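Fructose-1,6-bisphosphatase/inositol-1-monophosphatase (Thermotoga maritima, PDB 2P3V) removes phosphate from fructose 1,6-bisphosphate and from inositol phosphates, among other phosphomonoesters, using magnesium as cofactor. Local coordinates at residues Arg74-Asp79 / Leu98-Asn103; Glu105-Val110 / Tyr121-Ser126; Ala182-Gly187 / Ile207-Ala212. All blocks are in the same frame, centred on the assembly; numbering follows the deposited sequence.

Contact 1 of 3, residues Arg74-Asp79 / Leu98-Asn103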
loop_
_atom_site.group_PDB
_atom_site.type_symbol
_atom_site.label_atom_id
_atom_site.label_comp_id
_atom_site.label_asym_id
_atom_site.label_seq_id
_atom_site.Cartn_x
_atom_site.Cartn_y
_atom_site.Cartn_z
ATOM N N ARG A 74 29.379 20.547 -4.247
ATOM C CA ARG A 74 28.046 20.351 -3.680
ATOM C C ARG A 74 27.178 19.976 -4.871
ATOM O O ARG A 74 26.598 20.833 -5.533
ATOM C CB ARG A 74 27.558 21.630 -2.993
ATOM C CG ARG A 74 28.340 21.922 -1.714
ATOM C CD ARG A 74 27.643 22.905 -0.794
ATOM N NE ARG A 74 27.992 22.630 0.600
ATOM C CZ ARG A 74 27.593 23.360 1.639
ATOM N NH1 ARG A 74 26.829 24.431 1.452
ATOM N NH2 ARG A 74 27.941 23.006 2.871
ATOM N N LEU A 75 27.108 18.672 -5.129
ATOM C CA LEU A 75 26.404 18.138 -6.288
ATOM C C LEU A 75 25.288 17.125 -6.017
ATOM O O LEU A 75 25.440 16.218 -5.204
ATOM C CB LEU A 75 27.447 17.498 -7.200
ATOM C CG LEU A 75 27.076 16.918 -8.559
ATOM C CD1 LEU A 75 26.857 18.024 -9.595
ATOM C CD2 LEU A 75 28.219 16.016 -8.984
ATOM N N TRP A 76 24.172 17.280 -6.722
ATOM C CA TRP A 76 23.040 16.374 -6.584
ATOM C C TRP A 76 22.951 15.528 -7.850
ATOM O O TRP A 76 22.967 16.060 -8.954
ATOM C CB TRP A 76 21.736 17.155 -6.405
ATOM C CG TRP A 76 21.690 18.011 -5.188
ATOM C CD1 TRP A 76 22.300 19.216 -5.007
ATOM C CD2 TRP A 76 20.989 17.731 -3.971
ATOM N NE1 TRP A 76 22.023 19.709 -3.753
ATOM C CE2 TRP A 76 21.219 18.815 -3.096
ATOM C CE3 TRP A 76 20.189 16.666 -3.532
ATOM C CZ2 TRP A 76 20.673 18.866 -1.804
ATOM C CZ3 TRP A 76 19.648 16.718 -2.243
ATOM C CH2 TRP A 76 19.895 17.810 -1.399
ATOM N N ILE A 77 22.870 14.210 -7.692
ATOM C CA ILE A 77 22.776 13.305 -8.839
ATOM C C ILE A 77 21.339 12.813 -8.953
ATOM O O ILE A 77 20.839 12.110 -8.072
ATOM C CB ILE A 77 23.713 12.080 -8.691
ATOM C CG1 ILE A 77 25.118 12.535 -8.286
ATOM C CG2 ILE A 77 23.785 11.331 -10.005
ATOM C CD1 ILE A 77 25.715 13.560 -9.220
ATOM N N ILE A 78 20.675 13.182 -10.041
ATOM C CA ILE A 78 19.290 12.781 -10.234
ATOM C C ILE A 78 19.114 11.839 -11.406
ATOM O O ILE A 78 19.772 11.972 -12.432
ATOM C CB ILE A 78 18.371 13.998 -10.501
ATOM C CG1 ILE A 78 18.580 15.074 -9.441
ATOM C CG2 ILE A 78 16.907 13.556 -10.497
ATOM C CD1 ILE A 78 17.744 16.313 -9.702
ATOM N N ASP A 79 18.226 10.874 -11.223
ATOM C CA ASP A 79 17.859 9.928 -12.257
ATOM C C ASP A 79 16.347 9.873 -12.032
ATOM O O ASP A 79 15.863 9.136 -11.174
ATOM C CB ASP A 79 18.511 8.562 -12.020
ATOM C CG ASP A 79 18.169 7.550 -13.111
ATOM O OD1 ASP A 79 18.786 6.457 -13.135
ATOM O OD2 ASP A 79 17.278 7.839 -13.942
ATOM N N LEU A 98 18.293 9.588 -6.185
ATOM C CA LEU A 98 18.874 10.874 -5.862
ATOM C C LEU A 98 20.022 10.667 -4.892
ATOM O O LEU A 98 19.884 9.932 -3.913
ATOM C CB LEU A 98 17.836 11.803 -5.231
ATOM C CG LEU A 98 18.404 13.146 -4.757
ATOM C CD1 LEU A 98 18.937 13.934 -5.937
ATOM C CD2 LEU A 98 17.328 13.939 -4.051
ATOM N N ALA A 99 21.157 11.307 -5.183
ATOM C CA ALA A 99 22.334 11.215 -4.329
ATOM C C ALA A 99 22.911 12.603 -4.125
ATOM O O ALA A 99 22.797 13.463 -4.996
ATOM C CB ALA A 99 23.383 10.317 -4.964
ATOM N N TYR A 100 23.503 12.832 -2.961
ATOM C CA TYR A 100 24.138 14.108 -2.692
ATOM C C TYR A 100 25.618 13.833 -2.504
ATOM O O TYR A 100 26.025 13.078 -1.617
ATOM C CB TYR A 100 23.586 14.772 -1.433
ATOM C CG TYR A 100 24.357 16.017 -1.048
ATOM C CD1 TYR A 100 24.380 17.135 -1.888
ATOM C CD2 TYR A 100 25.119 16.054 0.123
ATOM C CE1 TYR A 100 25.148 18.257 -1.580
ATOM C CE2 TYR A 100 25.892 17.174 0.443
ATOM C CZ TYR A 100 25.903 18.271 -0.415
ATOM O OH TYR A 100 26.683 19.372 -0.114
ATOM N N VAL A 101 26.422 14.441 -3.362
ATOM C CA VAL A 101 27.860 14.277 -3.303
ATOM C C VAL A 101 28.451 15.606 -2.875
ATOM O O VAL A 101 28.085 16.654 -3.403
ATOM C CB VAL A 101 28.409 13.891 -4.680
ATOM C CG1 VAL A 101 29.874 13.559 -4.575
ATOM C CG2 VAL A 101 27.621 12.712 -5.238
ATOM N N GLU A 102 29.348 15.565 -1.902
ATOM C CA GLU A 102 29.985 16.778 -1.408
ATOM C C GLU A 102 31.486 16.570 -1.322
ATOM O O GLU A 102 31.950 15.579 -0.767
ATOM C CB GLU A 102 29.438 17.144 -0.033
ATOM C CG GLU A 102 30.183 18.278 0.638
ATOM C CD GLU A 102 29.653 18.587 2.027
ATOM O OE1 GLU A 102 28.530 19.126 2.142
ATOM O OE2 GLU A 102 30.360 18.279 3.009
ATOM N N ASN A 103 32.241 17.514 -1.871
ATOM C CA ASN A 103 33.697 17.428 -1.868
ATOM C C ASN A 103 34.203 16.131 -2.482
ATOM O O ASN A 103 35.166 15.527 -1.998
ATOM C CB ASN A 103 34.252 17.600 -0.448
ATOM C CG ASN A 103 34.342 19.064 -0.027
ATOM O OD1 ASN A 103 34.799 19.390 1.071
ATOM N ND2 ASN A 103 33.906 19.955 -0.910
#
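Tyr-100 sets its CD1 carbon over one face of the Trp-76 indole, 3.8 Å from CE2 of Trp-76. With the ring planes at 51°, the two rings meet obliquely. At the indole's edge, Leu-98 CD1 lies in the ring plane, 3.8 Å from Trp-76 CE3. The tyrosine side chain runs anti to its own backbone nitrogen (chi1 173°), which carries the hydroxyl towards Arg-74, OH lying 3.4 Å from Arg-74 CG. That hydroxyl donates to Glu-102 OE1 at 2.9 Å, taking the anti lone pair; Arg-74 NE makes only a long salt bridge, 3.9 Å, to the same OE1. Replacing Tyr-100 by an alanine would probably bare this face of the indole and leave the Glu-102 carboxylate freer to turn. On the opposite side of the sheet, the one bearing Leu-75, Ile-77, Ala-99 and Val-101, Ile-77 CG1 meets Val-101 CG2 at 3.9 Å. Behind these side chains stand paired backbone bonds, Leu-75 with Val-101 and Ile-77 with Ala-99, the shortest being Val-101 N to Leu-75 O at 2.7 Å. Further out, Glu-60 accepts from Trp-76 NE1, Arg-3 makes a cation-pi contact with Tyr-100, and Trp-200 packs on Leu-75 and Ile-77. The strands run antiparallel (161°) in the large sheet of the inositol monophosphatase fold, and 74-79 ends on Asp-79, which binds one magnesium ion and, by similarity to relatives, a second.

Contact 2 of 3, residues Glu105-Val110 / Tyr121-Ser126; sequences EVKLGV and YAEEGS
Gly-109 and Ala-122 form a hydrogen-bonded pair, the middle of three successive pairs in the antiparallel hairpin of strands 105-113 and 118-123, inside the large mixed sheet. The evidence is a reciprocal pair of bonds, Gly-109 N to Ala-122 O at 2.8 Å and Ala-122 N to Gly-109 O at 3.0 Å. On the side of strand 95-102, Lys-107 and Leu-108 share Tyr-100 as their partner, a classic beta bulge. Glu-124 N still reaches Lys-107 O at 3.0 Å, but from 39° out of the carbonyl plane. Here strand 118-123 ends in a type II turn, Glu-123 to Ser-126, on the way to strand 128-130 of the same sheet, with Gly-125 at positive phi (96°). Lys-107 bends at its last torsion (chi4 -65°) to bring NZ within 3.6 Å of Glu-123 OE2, the two side chains lying alongside each other; Met-1 N donates to the other carboxylate oxygen. At the far end Val-110 CG2 packs on Tyr-121 CB at 3.8 Å. Helix 2-21 lies over the face bearing Leu-108, Val-110, Tyr-121 and Glu-123, whereas helix 203-211 meets Val-106, Ala-122 and Glu-124; on the side away from 121-126, 105-110 is hydrogen-bonded to strand 95-102.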
loop_
_atom_site.group_PDB
_atom_site.type_symbol
_atom_site.label_atom_id
_atom_site.label_comp_id
_atom_site.label_asym_id
_atom_site.label_seq_id
_atom_site.Cartn_x
_atom_site.Cartn_y
_atom_site.Cartn_z
ATOM N N GLU A 105 32.842 13.165 -2.528
ATOM C CA GLU A 105 32.343 11.914 -1.961
ATOM C C GLU A 105 30.835 11.905 -1.778
ATOM O O GLU A 105 30.220 12.952 -1.607
ATOM C CB GLU A 105 33.016 11.643 -0.622
ATOM C CG GLU A 105 34.527 11.606 -0.713
ATOM C CD GLU A 105 35.183 11.118 0.564
ATOM O OE1 GLU A 105 35.132 9.897 0.842
ATOM O OE2 GLU A 105 35.748 11.962 1.293
ATOM N N VAL A 106 30.239 10.718 -1.828
ATOM C CA VAL A 106 28.795 10.592 -1.650
ATOM C C VAL A 106 28.477 10.782 -0.178
ATOM O O VAL A 106 29.043 10.102 0.678
ATOM C CB VAL A 106 28.272 9.199 -2.071
ATOM C CG1 VAL A 106 26.758 9.139 -1.878
ATOM C CG2 VAL A 106 28.642 8.908 -3.521
ATOM N N LYS A 107 27.585 11.709 0.133
ATOM C CA LYS A 107 27.254 11.912 1.525
ATOM C C LYS A 107 25.937 11.228 1.886
ATOM O O LYS A 107 25.707 10.901 3.049
ATOM C CB LYS A 107 27.180 13.407 1.864
ATOM C CG LYS A 107 26.966 13.658 3.356
ATOM C CD LYS A 107 26.509 15.084 3.649
ATOM C CE LYS A 107 25.947 15.222 5.071
ATOM N NZ LYS A 107 24.696 14.417 5.282
ATOM N N LEU A 108 25.072 11.011 0.902
ATOM C CA LEU A 108 23.795 10.368 1.176
ATOM C C LEU A 108 23.134 9.962 -0.110
ATOM O O LEU A 108 23.352 10.573 -1.154
ATOM C CB LEU A 108 22.861 11.307 1.944
ATOM C CG LEU A 108 22.251 12.515 1.227
ATOM C CD1 LEU A 108 21.059 12.100 0.373
ATOM C CD2 LEU A 108 21.797 13.516 2.268
ATOM N N GLY A 109 22.310 8.930 -0.030
ATOM C CA GLY A 109 21.628 8.467 -1.218
ATOM C C GLY A 109 20.232 7.997 -0.902
ATOM O O GLY A 109 19.958 7.495 0.195
ATOM N N VAL A 110 19.341 8.154 -1.871
ATOM C CA VAL A 110 17.965 7.744 -1.690
ATOM C C VAL A 110 17.467 7.092 -2.974
ATOM O O VAL A 110 17.782 7.537 -4.085
ATOM C CB VAL A 110 17.064 8.960 -1.339
ATOM C CG1 VAL A 110 15.652 8.507 -1.072
ATOM C CG2 VAL A 110 17.612 9.684 -0.113
ATOM N N TYR A 121 17.372 4.244 1.828
ATOM C CA TYR A 121 18.312 5.342 1.850
ATOM C C TYR A 121 19.385 5.225 2.916
ATOM O O TYR A 121 19.338 4.361 3.781
ATOM C CB TYR A 121 17.540 6.633 2.080
ATOM C CG TYR A 121 16.689 6.572 3.320
ATOM C CD1 TYR A 121 15.390 6.072 3.269
ATOM C CD2 TYR A 121 17.201 6.959 4.559
ATOM C CE1 TYR A 121 14.613 5.951 4.426
ATOM C CE2 TYR A 121 16.435 6.853 5.727
ATOM C CZ TYR A 121 15.138 6.344 5.652
ATOM O OH TYR A 121 14.368 6.213 6.795
ATOM N N ALA A 122 20.343 6.135 2.852
ATOM C CA ALA A 122 21.415 6.154 3.823
ATOM C C ALA A 122 22.270 7.406 3.695
ATOM O O ALA A 122 22.398 7.969 2.607
ATOM C CB ALA A 122 22.285 4.901 3.653
ATOM N N GLU A 123 22.811 7.863 4.822
ATOM C CA GLU A 123 23.732 8.995 4.833
ATOM C C GLU A 123 24.954 8.468 5.579
ATOM O O GLU A 123 24.836 7.917 6.677
ATOM C CB GLU A 123 23.145 10.238 5.512
ATOM C CG GLU A 123 22.526 10.041 6.862
ATOM C CD GLU A 123 21.883 11.327 7.370
ATOM O OE1 GLU A 123 21.156 11.276 8.400
ATOM O OE2 GLU A 123 22.116 12.385 6.728
ATOM N N GLU A 124 26.119 8.616 4.954
ATOM C CA GLU A 124 27.364 8.106 5.497
ATOM C C GLU A 124 27.545 8.339 6.983
ATOM O O GLU A 124 27.498 9.471 7.459
ATOM C CB GLU A 124 28.553 8.660 4.707
ATOM C CG GLU A 124 28.849 10.122 4.930
ATOM C CD GLU A 124 30.113 10.329 5.746
ATOM O OE1 GLU A 124 30.559 11.499 5.867
ATOM O OE2 GLU A 124 30.652 9.317 6.264
ATOM N N GLY A 125 27.732 7.236 7.709
ATOM C CA GLY A 125 27.920 7.289 9.150
ATOM C C GLY A 125 26.663 7.054 9.972
ATOM O O GLY A 125 26.729 6.944 11.201
ATOM N N SER A 126 25.520 6.959 9.300
ATOM C CA SER A 126 24.248 6.765 9.981
ATOM C C SER A 126 23.535 5.439 9.733
ATOM O O SER A 126 22.465 5.200 10.290
ATOM C CB SER A 126 23.309 7.918 9.629
ATOM O OG SER A 126 23.800 9.134 10.171
#

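Contact 3 of 3, residues Ala182-Gly187 / Ile207-Ala212; sequences AYVGAG and IIVKEA
Gly-185 and Val-209 bring two helices together, their CA atoms 4.3 Å apart. The short axes pass at 7.8 Å and run nearly parallel, 15° between their directions, a close approach that a glycine at the interface permits. A CB built on Gly-185 would fall 3.2 Å from Ile-208 CG2, closer than two carbons pack without strain, and it would crowd the methyl of Ala-212 as well. In the real structure that space is taken up by segment 207-212: Ala-212 CB rests 3.4 Å from Gly-185 O and equally near its CA, while Val-209 CG2 approaches the Gly-185 backbone nitrogen.

Away from the glycine the packing relaxes. Val-184 CG1 touches Val-209 CG1 at 4.0 Å, the two valines crossing at a slant; each CG1 stands opposite its own backbone nitrogen (chi1 of Val-209 is 175°), and this turns the methyls towards each other. Towards the start of 182-187, Ala-182 CB meets Ile-208 CD1 at 4.2 Å. The side chains that meet are all apolar, and no hydrogen bond crosses. The partly exposed residues lie off the interface: Ala-186 points away from the partner helix, and Lys-210 and Glu-211 sit beyond contact with 182-187.

Helix 177-186 finishes in a Schellman motif with Gly-187, at positive phi, as its C-prime residue. Glu-211 accepts from the backbone nitrogens of Gly-125 and Gly-127, tying its helix to the turn after strand 118-123. Tyr-183 bonds Glu-118 and packs on Leu-91 of a neighbouring subunit. Both helices lie against the large sheet, Ala-182 and Ala-186 on Leu-120 of strand 118-123, Ile-207 and Ile-208 on Val-106 and Val-111 of strand 105-113.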
loop_
_atom_site.group_PDB
_atom_site.type_symbol
_atom_site.label_atom_id
_atom_site.label_comp_id
_atom_site.label_asym_id
_atom_site.label_seq_id
_atom_site.Cartn_x
_atom_site.Cartn_y
_atom_site.Cartn_z
ATOM N N ALA A 182 20.037 -1.303 -3.971
ATOM C CA ALA A 182 19.534 -1.018 -2.636
ATOM C C ALA A 182 19.073 -2.329 -1.994
ATOM O O ALA A 182 19.189 -2.514 -0.780
ATOM C CB ALA A 182 18.382 -0.028 -2.716
ATOM N N TYR A 183 18.572 -3.241 -2.828
ATOM C CA TYR A 183 18.098 -4.548 -2.375
ATOM C C TYR A 183 19.196 -5.404 -1.740
ATOM O O TYR A 183 18.930 -6.219 -0.850
ATOM C CB TYR A 183 17.461 -5.286 -3.540
ATOM C CG TYR A 183 15.998 -4.968 -3.714
ATOM C CD1 TYR A 183 15.425 -3.865 -3.094
ATOM C CD2 TYR A 183 15.179 -5.786 -4.486
ATOM C CE1 TYR A 183 14.065 -3.591 -3.235
ATOM C CE2 TYR A 183 13.827 -5.520 -4.635
ATOM C CZ TYR A 183 13.273 -4.428 -4.009
ATOM O OH TYR A 183 11.930 -4.191 -4.152
ATOM N N VAL A 184 20.425 -5.231 -2.213
ATOM C CA VAL A 184 21.554 -5.946 -1.643
ATOM C C VAL A 184 21.661 -5.360 -0.233
ATOM O O VAL A 184 21.802 -6.082 0.751
ATOM C CB VAL A 184 22.845 -5.667 -2.462
ATOM C CG1 VAL A 184 24.080 -6.030 -1.669
ATOM C CG2 VAL A 184 22.823 -6.476 -3.738
ATOM N N GLY A 185 21.553 -4.038 -0.145
ATOM C CA GLY A 185 21.637 -3.381 1.146
ATOM C C GLY A 185 20.482 -3.761 2.049
ATOM O O GLY A 185 20.619 -3.800 3.268
ATOM N N ALA A 186 19.325 -4.027 1.456
ATOM C CA ALA A 186 18.170 -4.424 2.245
ATOM C C ALA A 186 18.343 -5.887 2.656
ATOM O O ALA A 186 17.746 -6.336 3.638
ATOM C CB ALA A 186 16.892 -4.251 1.437
ATOM N N GLY A 187 19.163 -6.620 1.898
ATOM C CA GLY A 187 19.403 -8.028 2.177
ATOM C C GLY A 187 18.463 -8.970 1.432
ATOM O O GLY A 187 18.361 -10.153 1.780
ATOM N N ILE A 207 26.222 4.012 -1.638
ATOM C CA ILE A 207 26.275 4.382 -0.226
ATOM C C ILE A 207 25.276 3.590 0.618
ATOM O O ILE A 207 25.505 3.352 1.812
ATOM C CB ILE A 207 26.018 5.889 -0.010
ATOM C CG1 ILE A 207 26.251 6.227 1.465
ATOM C CG2 ILE A 207 24.606 6.257 -0.438
ATOM C CD1 ILE A 207 26.106 7.694 1.797
ATOM N N ILE A 208 24.164 3.192 0.004
ATOM C CA ILE A 208 23.166 2.407 0.716
ATOM C C ILE A 208 23.792 1.047 1.029
ATOM O O ILE A 208 23.758 0.596 2.172
ATOM C CB ILE A 208 21.869 2.225 -0.116
ATOM C CG1 ILE A 208 21.123 3.550 -0.209
ATOM C CG2 ILE A 208 20.954 1.207 0.546
ATOM C CD1 ILE A 208 19.938 3.509 -1.130
ATOM N N VAL A 209 24.397 0.410 0.029
ATOM C CA VAL A 209 25.026 -0.890 0.250
ATOM C C VAL A 209 26.172 -0.785 1.255
ATOM O O VAL A 209 26.289 -1.619 2.145
ATOM C CB VAL A 209 25.543 -1.493 -1.072
ATOM C CG1 VAL A 209 26.297 -2.789 -0.801
ATOM C CG2 VAL A 209 24.375 -1.758 -2.005
ATOM N N LYS A 210 27.003 0.246 1.132
ATOM C CA LYS A 210 28.125 0.414 2.063
ATOM C C LYS A 210 27.667 0.669 3.485
ATOM O O LYS A 210 28.256 0.148 4.428
ATOM C CB LYS A 210 29.060 1.543 1.611
ATOM C CG LYS A 210 30.048 1.108 0.530
ATOM C CD LYS A 210 31.060 2.201 0.212
ATOM C CE LYS A 210 32.164 1.696 -0.727
ATOM N NZ LYS A 210 33.215 2.735 -1.001
ATOM N N GLU A 211 26.618 1.468 3.646
ATOM C CA GLU A 211 26.096 1.751 4.983
ATOM C C GLU A 211 25.314 0.557 5.520
ATOM O O GLU A 211 25.046 0.456 6.717
ATOM C CB GLU A 211 25.211 2.995 4.953
ATOM C CG GLU A 211 26.014 4.264 4.838
ATOM C CD GLU A 211 26.839 4.546 6.092
ATOM O OE1 GLU A 211 27.903 5.183 5.980
ATOM O OE2 GLU A 211 26.420 4.148 7.197
ATOM N N ALA A 212 24.963 -0.349 4.613
ATOM C CA ALA A 212 24.223 -1.553 4.949
ATOM C C ALA A 212 25.183 -2.651 5.390
ATOM O O ALA A 212 24.757 -3.715 5.838
ATOM C CB ALA A 212 23.434 -2.015 3.747
#

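All three contacts are largely buried, yet their chemistry differs. Contacts 1 and 2 are antiparallel ladders of one sheet, joined directly because strands 95-102 and 105-113 are neighbours: Tyr-100 O receives Lys-107 N, and Leu-98 O receives Val-110 N. Both turn polar at an end, through Arg-74 and Glu-102 in contact 1 and through Lys-107 and Glu-123 in contact 2. Contact 3 has neither hydrogen bonds nor charges across it, and joins helices through alanine, valine and isoleucine methyls packed round a glycine. It meets contact 2 through Glu-211 and Ile-207 but does not touch contact 1, whose centre is about 18 Å from its own. Contact 1 alone includes a metal ligand.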